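Local atomic coordinates of FAD-dependent oxidoreductase (Actinomadura kijaniata, PDB entry 3M9V), a protein that probably acts as a flavin-dependent oxidoreductase of the acyl-CoA dehydrogenase family on a dTDP-linked sugar during D-kijanose biosynthesis. Residues T50-T53 / D54-A58; R39-A42 / A43-R47; R248-A251 / V252-G255; Q335-R338 / H339-C342. One frame throughout, in Å; residues are numbered along the deposited sequence. Where two conformers were deposited one is given.

How the contacts relate
The contacts form two pairs on opposite sides of the chain's centre. Contact 2 (helix 35-48) and contact 1 (start of helix 53-61) are consecutive in the chain, centres about 11 Å apart; T50 OG1 and H45 ND1 join them at 2.8 Å, a probable hydrogen bond. Contacts 3 and 4, centres about 12 Å apart, touch where A254 CB meets M336 SD at 3.7 Å. Contact 3 lines the dTDP pocket and contact 4 backs it, the M336 side chain about 6 Å from the nucleotide. Contacts 1 and 3 are about 34 Å apart, centre to centre. The F51 side chain lies about 7 Å from that of FMN-binding S173, though no flavin is bound to this chain.

Contact 1. Residues T50-T53 / D54-A58; sequences TFPT and DTFDA
One face of the F56 ring receives the tip of F51, with F51 CZ 3.6 Å from F56 CD2, while P52 O lies at the F56 edge in the plane of the ring. P52 CD lies over one face of the F51 ring, toward its rim. These groups frame a helix N-terminus: P52 occupies the N-cap position of helix 53-61 and is also the centre of an inverse gamma turn. The two aromatic planes are inclined at 34°, an oblique pairing with centroids 5.1 Å apart. F51 reaches forward because its CG stands anti to the backbone N (chi1 -174°), while P52 CG adds a further apolar contact against F56 CE2, 4.1 Å away. An alanine at F56 would remove the ring and would probably open a gap beside the F51 tip and the proline ring, which would lose this shared apolar neighbour. Outside the turn, A101 of helix 96-118 touches both phenylalanines. D54 is held from helix 35-48 by a salt bridge to R37, and D57 pairs with R60 one turn further along. P52 O receives two weak bonds at the helix start, from T55 N and F56 N. The first firm bond of the helix follows: D57 N reaches T53 O at 2.8 Å, in the carbonyl plane.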
loop_
_atom_site.group_PDB
_atom_site.type_symbol
_atom_site.label_atom_id
_atom_site.label_comp_id
_atom_site.label_asym_id
_atom_site.label_seq_id
_atom_site.Cartn_x
_atom_site.Cartn_y
_atom_site.Cartn_z
ATOM N N THR A 50 -17.049 5.376 -30.232
ATOM C CA THR A 50 -18.383 5.644 -30.753
ATOM C C THR A 50 -19.399 4.979 -29.837
ATOM O O THR A 50 -19.145 3.947 -29.209
ATOM C CB THR A 50 -18.583 5.042 -32.175
ATOM O OG1 THR A 50 -18.355 3.627 -32.131
ATOM C CG2 THR A 50 -17.663 5.694 -33.215
ATOM N N PHE A 51 -20.576 5.584 -29.766
ATOM C CA PHE A 51 -21.582 5.168 -28.805
ATOM C C PHE A 51 -22.325 3.952 -29.385
ATOM O O PHE A 51 -22.586 3.901 -30.585
ATOM C CB PHE A 51 -22.500 6.364 -28.549
ATOM C CG PHE A 51 -23.489 6.109 -27.472
ATOM C CD1 PHE A 51 -23.144 6.312 -26.135
ATOM C CD2 PHE A 51 -24.747 5.610 -27.800
ATOM C CE1 PHE A 51 -24.067 6.020 -25.138
ATOM C CE2 PHE A 51 -25.677 5.330 -26.805
ATOM C CZ PHE A 51 -25.337 5.528 -25.474
ATOM N N PRO A 52 -22.648 2.943 -28.564
ATOM C CA PRO A 52 -23.303 1.774 -29.156
ATOM C C PRO A 52 -24.814 2.000 -29.331
ATOM O O PRO A 52 -25.604 1.545 -28.505
ATOM C CB PRO A 52 -23.032 0.699 -28.099
ATOM C CG PRO A 52 -23.145 1.479 -26.775
ATOM C CD PRO A 52 -22.432 2.787 -27.109
ATOM N N THR A 53 -25.231 2.723 -30.373
ATOM C CA THR A 53 -26.631 3.126 -30.483
ATOM C C THR A 53 -27.529 1.903 -30.606
ATOM O O THR A 53 -28.659 1.914 -30.119
ATOM C CB THR A 53 -26.886 4.029 -31.704
ATOM O OG1 THR A 53 -26.354 3.377 -32.861
ATOM C CG2 THR A 53 -26.218 5.392 -31.518
ATOM N N ASP A 54 -27.024 0.834 -31.209
ATOM C CA ASP A 54 -27.850 -0.369 -31.385
ATOM C C ASP A 54 -28.146 -1.124 -30.092
ATOM O O ASP A 54 -29.197 -1.769 -29.927
ATOM C CB ASP A 54 -27.188 -1.381 -32.344
ATOM C CG ASP A 54 -25.696 -1.567 -32.074
ATOM O OD1 ASP A 54 -25.154 -2.697 -32.073
ATOM O OD2 ASP A 54 -25.044 -0.531 -31.832
ATOM N N THR A 55 -27.208 -1.068 -29.149
ATOM C CA THR A 55 -27.515 -1.710 -27.871
ATOM C C THR A 55 -28.672 -0.964 -27.226
ATOM O O THR A 55 -29.573 -1.566 -26.628
ATOM C CB THR A 55 -26.286 -1.575 -26.945
ATOM O OG1 THR A 55 -25.266 -2.415 -27.492
ATOM C CG2 THR A 55 -26.661 -1.982 -25.529
ATOM N N PHE A 56 -28.613 0.364 -27.299
ATOM C CA PHE A 56 -29.656 1.164 -26.656
ATOM C C PHE A 56 -30.984 1.068 -27.382
ATOM O O PHE A 56 -32.040 1.025 -26.741
ATOM C CB PHE A 56 -29.208 2.604 -26.392
ATOM C CG PHE A 56 -28.351 2.652 -25.160
ATOM C CD1 PHE A 56 -28.913 2.928 -23.913
ATOM C CD2 PHE A 56 -27.003 2.308 -25.248
ATOM C CE1 PHE A 56 -28.110 2.877 -22.757
ATOM C CE2 PHE A 56 -26.212 2.248 -24.093
ATOM C CZ PHE A 56 -26.769 2.538 -22.850
ATOM N N ASP A 57 -30.932 0.940 -28.706
ATOM C CA ASP A 57 -32.202 0.657 -29.383
ATOM C C ASP A 57 -32.821 -0.636 -28.857
ATOM O O ASP A 57 -34.012 -0.674 -28.565
ATOM C CB ASP A 57 -32.091 0.622 -30.911
ATOM C CG ASP A 57 -31.865 1.992 -31.516
ATOM O OD1 ASP A 57 -32.176 3.034 -30.898
ATOM O OD2 ASP A 57 -31.321 2.040 -32.636
ATOM N N ALA A 58 -32.040 -1.703 -28.705
ATOM C CA ALA A 58 -32.620 -2.932 -28.159
ATOM C C ALA A 58 -33.160 -2.808 -26.730
ATOM O O ALA A 58 -34.183 -3.415 -26.393
ATOM C CB ALA A 58 -31.613 -4.093 -28.270
#

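Contact 2. Residues R39-A42 / A43-R47; sequences RSTA and AEHDR
H45 lies alongside T41, one turn earlier on helix 35-48, and turns an edge of its ring to it; the two side chains run in the same direction. Starting at CB, the imidazole chain first meets carbonyl oxygens: H45 CB lies 3.8 Å from T41 O. At CG the same oxygen remains the neighbour, and at CD2 the approach becomes closest, with H45 CD2 3.1 Å from T41 O. This ring carbon also comes within 3.6 Å of T41 OG1, which sits at the edge of the imidazole and in its plane. NE2, further out, passes T41 CB at 3.8 Å, whereas ND1, on the other flank, is hydrogen-bonded to T50 in the loop beyond the helix. H45 CG stands anti to its own carbonyl carbon (chi1 -69°), which directs the ring back toward the preceding turn. One imidazole face carries E44 OE1, 3.6 Å above the plane and offset toward the rim.

T41 OG1 is itself hydrogen-bonded to R37 O. The backbone bonds H45 N to T41 O and D46 N to A42 O are regular, but the helix is kinked just before them, where A43 N and E44 N lack bonds to the preceding turn. Water 1 accepts from A43 N and donates to R39 O, and water 2 links E44 N to S40 O, making a water-bridged kink in a helix of the acyl-CoA dehydrogenase N-terminal domain. Two amides left over by the kink are thus satisfied through solvent, and the glutamate oxygen over the imidazole would probably favour any positive charge on H45.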
loop_
_atom_site.group_PDB
_atom_site.type_symbol
_atom_site.label_atom_id
_atom_site.label_comp_id
_atom_site.label_asym_id
_atom_site.label_seq_id
_atom_site.Cartn_x
_atom_site.Cartn_y
_atom_site.Cartn_z
ATOM N N ARG A 39 -20.965 -7.513 -25.096
ATOM C CA ARG A 39 -19.589 -7.989 -25.081
ATOM C C ARG A 39 -18.975 -8.005 -26.471
ATOM O O ARG A 39 -17.791 -7.726 -26.671
ATOM C CB ARG A 39 -19.566 -9.416 -24.529
ATOM C CG ARG A 39 -18.262 -9.790 -23.870
ATOM C CD ARG A 39 -18.461 -10.992 -22.957
ATOM N NE ARG A 39 -19.166 -12.072 -23.641
ATOM C CZ ARG A 39 -20.433 -12.403 -23.404
ATOM N NH1 ARG A 39 -20.996 -13.397 -24.087
ATOM N NH2 ARG A 39 -21.130 -11.749 -22.482
ATOM N N SER A 40 -19.791 -8.328 -27.464
ATOM C CA SER A 40 -19.285 -8.578 -28.805
ATOM C C SER A 40 -18.812 -7.284 -29.444
ATOM O O SER A 40 -17.806 -7.269 -30.145
ATOM C CB SER A 40 -20.378 -9.185 -29.693
ATOM O OG SER A 40 -20.534 -10.549 -29.366
ATOM N N THR A 41 -19.556 -6.198 -29.230
ATOM C CA THR A 41 -19.180 -4.968 -29.924
ATOM C C THR A 41 -18.283 -4.029 -29.114
ATOM O O THR A 41 -17.914 -2.958 -29.606
ATOM C CB THR A 41 -20.409 -4.169 -30.446
ATOM O OG1 THR A 41 -21.213 -3.823 -29.314
ATOM C CG2 THR A 41 -21.275 -5.042 -31.383
ATOM N N ALA A 42 -17.937 -4.423 -27.890
ATOM C CA ALA A 42 -17.221 -3.519 -26.974
ATOM C C ALA A 42 -15.893 -3.029 -27.541
ATOM O O ALA A 42 -15.612 -1.823 -27.499
ATOM C CB ALA A 42 -17.012 -4.127 -25.578
ATOM N N ALA A 43 -15.097 -3.936 -28.106
ATOM C CA ALA A 43 -13.747 -3.572 -28.556
ATOM C C ALA A 43 -13.799 -2.560 -29.692
ATOM O O ALA A 43 -12.984 -1.642 -29.761
ATOM C CB ALA A 43 -12.894 -4.809 -29.008
ATOM N N GLU A 44 -14.744 -2.745 -30.614
ATOM C CA GLU A 44 -14.817 -1.857 -31.775
ATOM C C GLU A 44 -15.222 -0.476 -31.267
ATOM O O GLU A 44 -14.677 0.537 -31.714
ATOM C CB GLU A 44 -15.907 -2.372 -32.722
ATOM C CG GLU A 44 -16.394 -1.347 -33.747
ATOM C CD GLU A 44 -17.808 -1.618 -34.279
ATOM O OE1 GLU A 44 -18.584 -0.647 -34.463
ATOM O OE2 GLU A 44 -18.165 -2.797 -34.513
ATOM N N HIS A 45 -16.213 -0.383 -30.383
ATOM C CA HIS A 45 -16.647 0.952 -29.943
ATOM C C HIS A 45 -15.587 1.701 -29.128
ATOM O O HIS A 45 -15.490 2.926 -29.172
ATOM C CB HIS A 45 -17.964 0.863 -29.182
ATOM C CG HIS A 45 -19.113 0.496 -30.073
ATOM N ND1 HIS A 45 -19.517 1.296 -31.125
ATOM C CD2 HIS A 45 -19.906 -0.601 -30.109
ATOM C CE1 HIS A 45 -20.549 0.738 -31.733
ATOM N NE2 HIS A 45 -20.799 -0.417 -31.139
ATOM N N ASP A 46 -14.814 0.955 -28.347
ATOM C CA ASP A 46 -13.681 1.544 -27.648
ATOM C C ASP A 46 -12.611 2.057 -28.605
ATOM O O ASP A 46 -12.057 3.138 -28.436
ATOM C CB ASP A 46 -13.086 0.499 -26.701
ATOM C CG ASP A 46 -11.789 0.964 -26.070
ATOM O OD1 ASP A 46 -11.750 1.865 -25.213
ATOM O OD2 ASP A 46 -10.733 0.426 -26.416
ATOM N N ARG A 47 -12.271 1.241 -29.597
ATOM C CA ARG A 47 -11.259 1.635 -30.560
ATOM C C ARG A 47 -11.716 2.919 -31.246
ATOM O O ARG A 47 -11.019 3.932 -31.235
ATOM C CB ARG A 47 -11.088 0.472 -31.536
ATOM C CG ARG A 47 -10.133 0.750 -32.678
ATOM C CD ARG A 47 -10.022 -0.481 -33.601
ATOM N NE ARG A 47 -10.234 -1.733 -32.868
ATOM C CZ ARG A 47 -11.179 -2.637 -33.134
ATOM N NH1 ARG A 47 -12.021 -2.436 -34.137
ATOM N NH2 ARG A 47 -11.293 -3.745 -32.407
HETATM O O HOH W 1 -15.685 -6.871 -28.072
HETATM O O HOH W 2 -15.896 -5.407 -31.240
#

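Contact 3. Residues R248-A251 / V252-G255; sequences RNDA and VLAG. With TYD (thymidine-5'-diphosphate), chain B.
V252 N bonds back to N249 O at 3.1 Å, L253 N to D250 O at 3.0 Å and A254 N to A251 O at 3.1 Å, so three successive amides each reach the carbonyl three residues earlier. The overlapping turns carry the chain from an extended N249 into helix 253-260. All three donors stand above the plane of the carbonyl they bind, by 36° at N249 and 53° at the other two, as expected of a tightly wound chain.

Two pairs of side chains follow the same three-residue spacing. N249 and V252 cross at about a right angle, with N249 ND2 against V252 CG2 at 3.3 Å. D250 and L253 instead lie alongside each other. L253 CG rests 3.2 Å from the backbone oxygen D250 O, and its CD1 runs past the carboxylate oxygen OD1. The other oxygen of that carboxylate forms a salt bridge with R334 of helix 329-362.

The other branch of V252, CG1, is roughly anti to the backbone N (chi1 151°) and touches the terminal phosphate, 3.3 Å from dTDP O2B. A254 CB faces the thymine carbonyl, 3.7 Å from dTDP O4, and G255, with no side chain, lets its CA lie 3.4 Å from the sugar oxygen O4' of dTDP. The phosphate, base and sugar are thus each met by one residue of V252-G255, while R332, S259, Q256 and E115 supply hydrogen bonds, completing a nucleotide-binding pocket.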
loop_
_atom_site.group_PDB
_atom_site.type_symbol
_atom_site.label_atom_id
_atom_site.label_comp_id
_atom_site.label_asym_id
_atom_site.label_seq_id
_atom_site.Cartn_x
_atom_site.Cartn_y
_atom_site.Cartn_z
ATOM N N ARG A 248 -26.967 26.823 2.324
ATOM C CA ARG A 248 -26.685 25.448 2.739
ATOM C C ARG A 248 -27.966 24.684 3.066
ATOM O O ARG A 248 -28.812 25.168 3.825
ATOM C CB ARG A 248 -25.806 25.433 3.995
ATOM C CG ARG A 248 -24.464 26.134 3.875
ATOM C CD ARG A 248 -23.401 25.360 4.641
ATOM N NE ARG A 248 -22.629 26.235 5.520
ATOM C CZ ARG A 248 -22.842 26.371 6.828
ATOM N NH1 ARG A 248 -23.804 25.686 7.433
ATOM N NH2 ARG A 248 -22.084 27.195 7.539
ATOM N N ASN A 249 -28.094 23.481 2.517
ATOM C CA ASN A 249 -29.233 22.625 2.815
ATOM C C ASN A 249 -28.856 21.143 2.733
ATOM O O ASN A 249 -28.953 20.515 1.681
ATOM C CB ASN A 249 -30.361 22.966 1.844
ATOM C CG ASN A 249 -31.606 22.134 2.084
ATOM O OD1 ASN A 249 -31.965 21.858 3.232
ATOM N ND2 ASN A 249 -32.268 21.721 1.004
ATOM N N ASP A 250 -28.437 20.561 3.849
ATOM C CA ASP A 250 -27.939 19.191 3.849
ATOM C C ASP A 250 -28.895 18.116 3.332
ATOM O O ASP A 250 -28.452 17.067 2.856
ATOM C CB ASP A 250 -27.405 18.801 5.228
ATOM C CG ASP A 250 -26.028 19.368 5.501
ATOM O OD1 ASP A 250 -25.357 19.839 4.569
ATOM O OD2 ASP A 250 -25.580 19.327 6.661
ATOM N N ALA A 251 -30.198 18.371 3.407
ATOM C CA ALA A 251 -31.191 17.371 3.029
ATOM C C ALA A 251 -31.045 16.983 1.557
ATOM O O ALA A 251 -31.446 15.888 1.149
ATOM C CB ALA A 251 -32.624 17.856 3.307
ATOM N N VAL A 252 -30.447 17.889 0.794
ATOM C CA VAL A 252 -30.270 17.757 -0.656
ATOM C C VAL A 252 -29.213 16.704 -1.011
ATOM O O VAL A 252 -29.220 16.125 -2.095
ATOM C CB VAL A 252 -29.903 19.151 -1.219
ATOM C CG1 VAL A 252 -29.042 19.105 -2.463
ATOM C CG2 VAL A 252 -31.192 19.928 -1.484
ATOM N N LEU A 253 -28.331 16.445 -0.053
ATOM C CA LEU A 253 -27.348 15.383 -0.176
ATOM C C LEU A 253 -28.053 14.069 -0.447
ATOM O O LEU A 253 -27.455 13.205 -1.083
ATOM C CB LEU A 253 -26.460 15.288 1.074
ATOM C CG LEU A 253 -25.674 16.592 1.274
ATOM C CD1 LEU A 253 -24.705 16.587 2.467
ATOM C CD2 LEU A 253 -24.924 17.095 0.059
ATOM N N ALA A 254 -29.295 13.907 0.004
ATOM C CA ALA A 254 -29.917 12.603 -0.185
ATOM C C ALA A 254 -30.212 12.344 -1.658
ATOM O O ALA A 254 -30.070 11.203 -2.111
ATOM C CB ALA A 254 -31.221 12.470 0.576
ATOM N N GLY A 255 -30.659 13.366 -2.380
ATOM C CA GLY A 255 -30.951 13.226 -3.802
ATOM C C GLY A 255 -29.676 13.010 -4.607
ATOM O O GLY A 255 -29.658 12.231 -5.565
HETATM P PA TYD B . -29.784 15.736 -7.934
HETATM O O1A TYD B . -30.003 16.475 -9.240
HETATM O O2A TYD B . -28.659 14.726 -7.791
HETATM O O3A TYD B . -29.691 16.801 -6.735
HETATM P PB TYD B . -29.312 18.313 -7.128
HETATM O O1B TYD B . -28.236 18.152 -8.186
HETATM O O2B TYD B . -28.788 18.762 -5.779
HETATM O O3B TYD B . -30.646 18.882 -7.577
HETATM O "O5'" TYD B . -31.154 15.079 -7.393
HETATM C "C5'" TYD B . -32.284 15.850 -6.990
HETATM C "C4'" TYD B . -33.346 14.778 -7.193
HETATM O "O4'" TYD B . -33.223 13.754 -6.214
HETATM C "C3'" TYD B . -34.777 15.279 -7.122
HETATM O "O3'" TYD B . -35.212 15.078 -8.468
HETATM C "C2'" TYD B . -35.504 14.240 -6.282
HETATM C "C1'" TYD B . -34.490 13.155 -5.930
HETATM N N1 TYD B . -34.543 12.842 -4.495
HETATM C C2 TYD B . -34.656 11.582 -4.078
HETATM O O2 TYD B . -34.733 10.660 -4.925
HETATM N N3 TYD B . -34.707 11.321 -2.754
HETATM C C4 TYD B . -34.628 12.316 -1.839
HETATM O O4 TYD B . -34.674 12.044 -0.621
HETATM C C5 TYD B . -34.514 13.630 -2.261
HETATM C C5M TYD B . -34.432 14.807 -1.326
HETATM C C6 TYD B . -34.469 13.860 -3.629
#

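Contact 4. Residues Q335-R338 / H339-C342; sequences QMMR and HFQC
M337 is anti at its first torsion (chi1 -176°) and then folds twice, at chi2 and chi3, while Q341 bends at chi2 (-68°); the two side chains therefore run side by side, one helical turn apart. M337 SD lies 3.5 Å from Q341 NE2 and 3.7 Å from Q341 CG. The same sulfur lies 3.8 Å from F340 CD2, an oblique Met-aromatic contact in which SD stands 64° off the ring normal. Q341 NE2 also sits over one face of the F340 ring, offset toward its rim. The glutamine amide is gripped at both ends, OE1 by Y389 N and NE2 by P388 O. A leucine in place of Q341 would probably leave both backbone groups without their mates. Regular i to i+4 bonds run beneath, the shortest from Q341 N to M337 O at 2.7 Å.

This part of helix 329-362, in the C-terminal helical domain of the acyl-CoA dehydrogenase family, borders a subunit interface: R338 makes a salt bridge to D301, and H339 a hydrogen bond to Y305, both of the second subunit. Within the chain, M336 and M337 pack on helix 253-260, R338 lies on helix 391-402, and H339 rests against helix 291-323.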
loop_
_atom_site.group_PDB
_atom_site.type_symbol
_atom_site.label_atom_id
_atom_site.label_comp_id
_atom_site.label_asym_id
_atom_site.label_seq_id
_atom_site.Cartn_x
_atom_site.Cartn_y
_atom_site.Cartn_z
ATOM N N GLN A 335 -26.143 11.425 6.365
ATOM C CA GLN A 335 -25.800 10.030 6.558
ATOM C C GLN A 335 -25.708 9.328 5.208
ATOM O O GLN A 335 -24.818 8.521 5.003
ATOM C CB GLN A 335 -26.836 9.366 7.465
ATOM C CG GLN A 335 -26.483 9.738 8.888
ATOM C CD GLN A 335 -27.313 8.987 9.894
ATOM O OE1 GLN A 335 -27.617 7.801 9.747
ATOM N NE2 GLN A 335 -27.676 9.695 10.958
ATOM N N MET A 336 -26.622 9.622 4.289
ATOM C CA MET A 336 -26.581 8.962 2.990
ATOM C C MET A 336 -25.287 9.294 2.258
ATOM O O MET A 336 -24.611 8.396 1.759
ATOM C CB MET A 336 -27.811 9.317 2.172
ATOM C CG MET A 336 -29.078 8.666 2.748
ATOM S SD MET A 336 -30.550 9.047 1.762
ATOM C CE MET A 336 -30.220 8.179 0.237
ATOM N N MET A 337 -24.892 10.559 2.291
ATOM C CA MET A 337 -23.683 10.983 1.607
ATOM C C MET A 337 -22.388 10.436 2.230
ATOM O O MET A 337 -21.412 10.097 1.560
ATOM C CB MET A 337 -23.682 12.513 1.484
ATOM C CG MET A 337 -22.493 13.030 0.695
ATOM S SD MET A 337 -22.518 12.548 -1.062
ATOM C CE MET A 337 -24.023 13.174 -1.784
ATOM N N ARG A 338 -22.383 10.321 3.548
ATOM C CA ARG A 338 -21.264 9.722 4.259
ATOM C C ARG A 338 -21.109 8.232 3.918
ATOM O O ARG A 338 -20.008 7.792 3.623
ATOM C CB ARG A 338 -21.489 9.875 5.769
ATOM C CG ARG A 338 -20.368 9.221 6.599
ATOM C CD ARG A 338 -19.217 10.204 6.756
ATOM N NE ARG A 338 -18.252 9.931 7.832
ATOM C CZ ARG A 338 -18.390 10.328 9.092
ATOM N NH1 ARG A 338 -19.477 10.979 9.474
ATOM N NH2 ARG A 338 -17.452 10.061 9.986
ATOM N N HIS A 339 -22.171 7.436 3.961
ATOM C CA HIS A 339 -22.070 6.080 3.426
ATOM C C HIS A 339 -21.544 6.049 1.996
ATOM O O HIS A 339 -20.653 5.245 1.736
ATOM C CB HIS A 339 -23.402 5.327 3.404
ATOM C CG HIS A 339 -23.844 4.842 4.753
ATOM N ND1 HIS A 339 -23.392 3.664 5.310
ATOM C CD2 HIS A 339 -24.703 5.381 5.654
ATOM C CE1 HIS A 339 -23.982 3.476 6.480
ATOM N NE2 HIS A 339 -24.765 4.516 6.721
ATOM N N PHE A 340 -22.098 6.873 1.100
ATOM C CA PHE A 340 -21.680 6.970 -0.306
ATOM C C PHE A 340 -20.188 7.294 -0.365
ATOM O O PHE A 340 -19.395 6.592 -1.009
ATOM C CB PHE A 340 -22.532 8.019 -1.048
ATOM C CG PHE A 340 -22.244 8.206 -2.522
ATOM C CD1 PHE A 340 -21.484 7.303 -3.275
ATOM C CD2 PHE A 340 -22.738 9.345 -3.172
ATOM C CE1 PHE A 340 -21.249 7.506 -4.652
ATOM C CE2 PHE A 340 -22.456 9.599 -4.531
ATOM C CZ PHE A 340 -21.711 8.663 -5.277
ATOM N N GLN A 341 -19.785 8.393 0.264
ATOM C CA GLN A 341 -18.391 8.790 0.105
ATOM C C GLN A 341 -17.322 7.880 0.743
ATOM O O GLN A 341 -16.221 7.743 0.209
ATOM C CB GLN A 341 -18.175 10.267 0.436
ATOM C CG GLN A 341 -19.150 11.141 -0.387
ATOM C CD GLN A 341 -18.819 11.111 -1.874
ATOM O OE1 GLN A 341 -17.644 11.179 -2.261
ATOM N NE2 GLN A 341 -19.853 11.053 -2.719
ATOM N N CYS A 342 -17.617 7.296 1.897
ATOM C CA CYS A 342 -16.697 6.351 2.523
ATOM C C CYS A 342 -16.458 5.201 1.537
ATOM O O CYS A 342 -15.320 4.815 1.299
ATOM C CB CYS A 342 -17.327 5.752 3.794
ATOM S SG CYS A 342 -17.120 6.925 5.142
#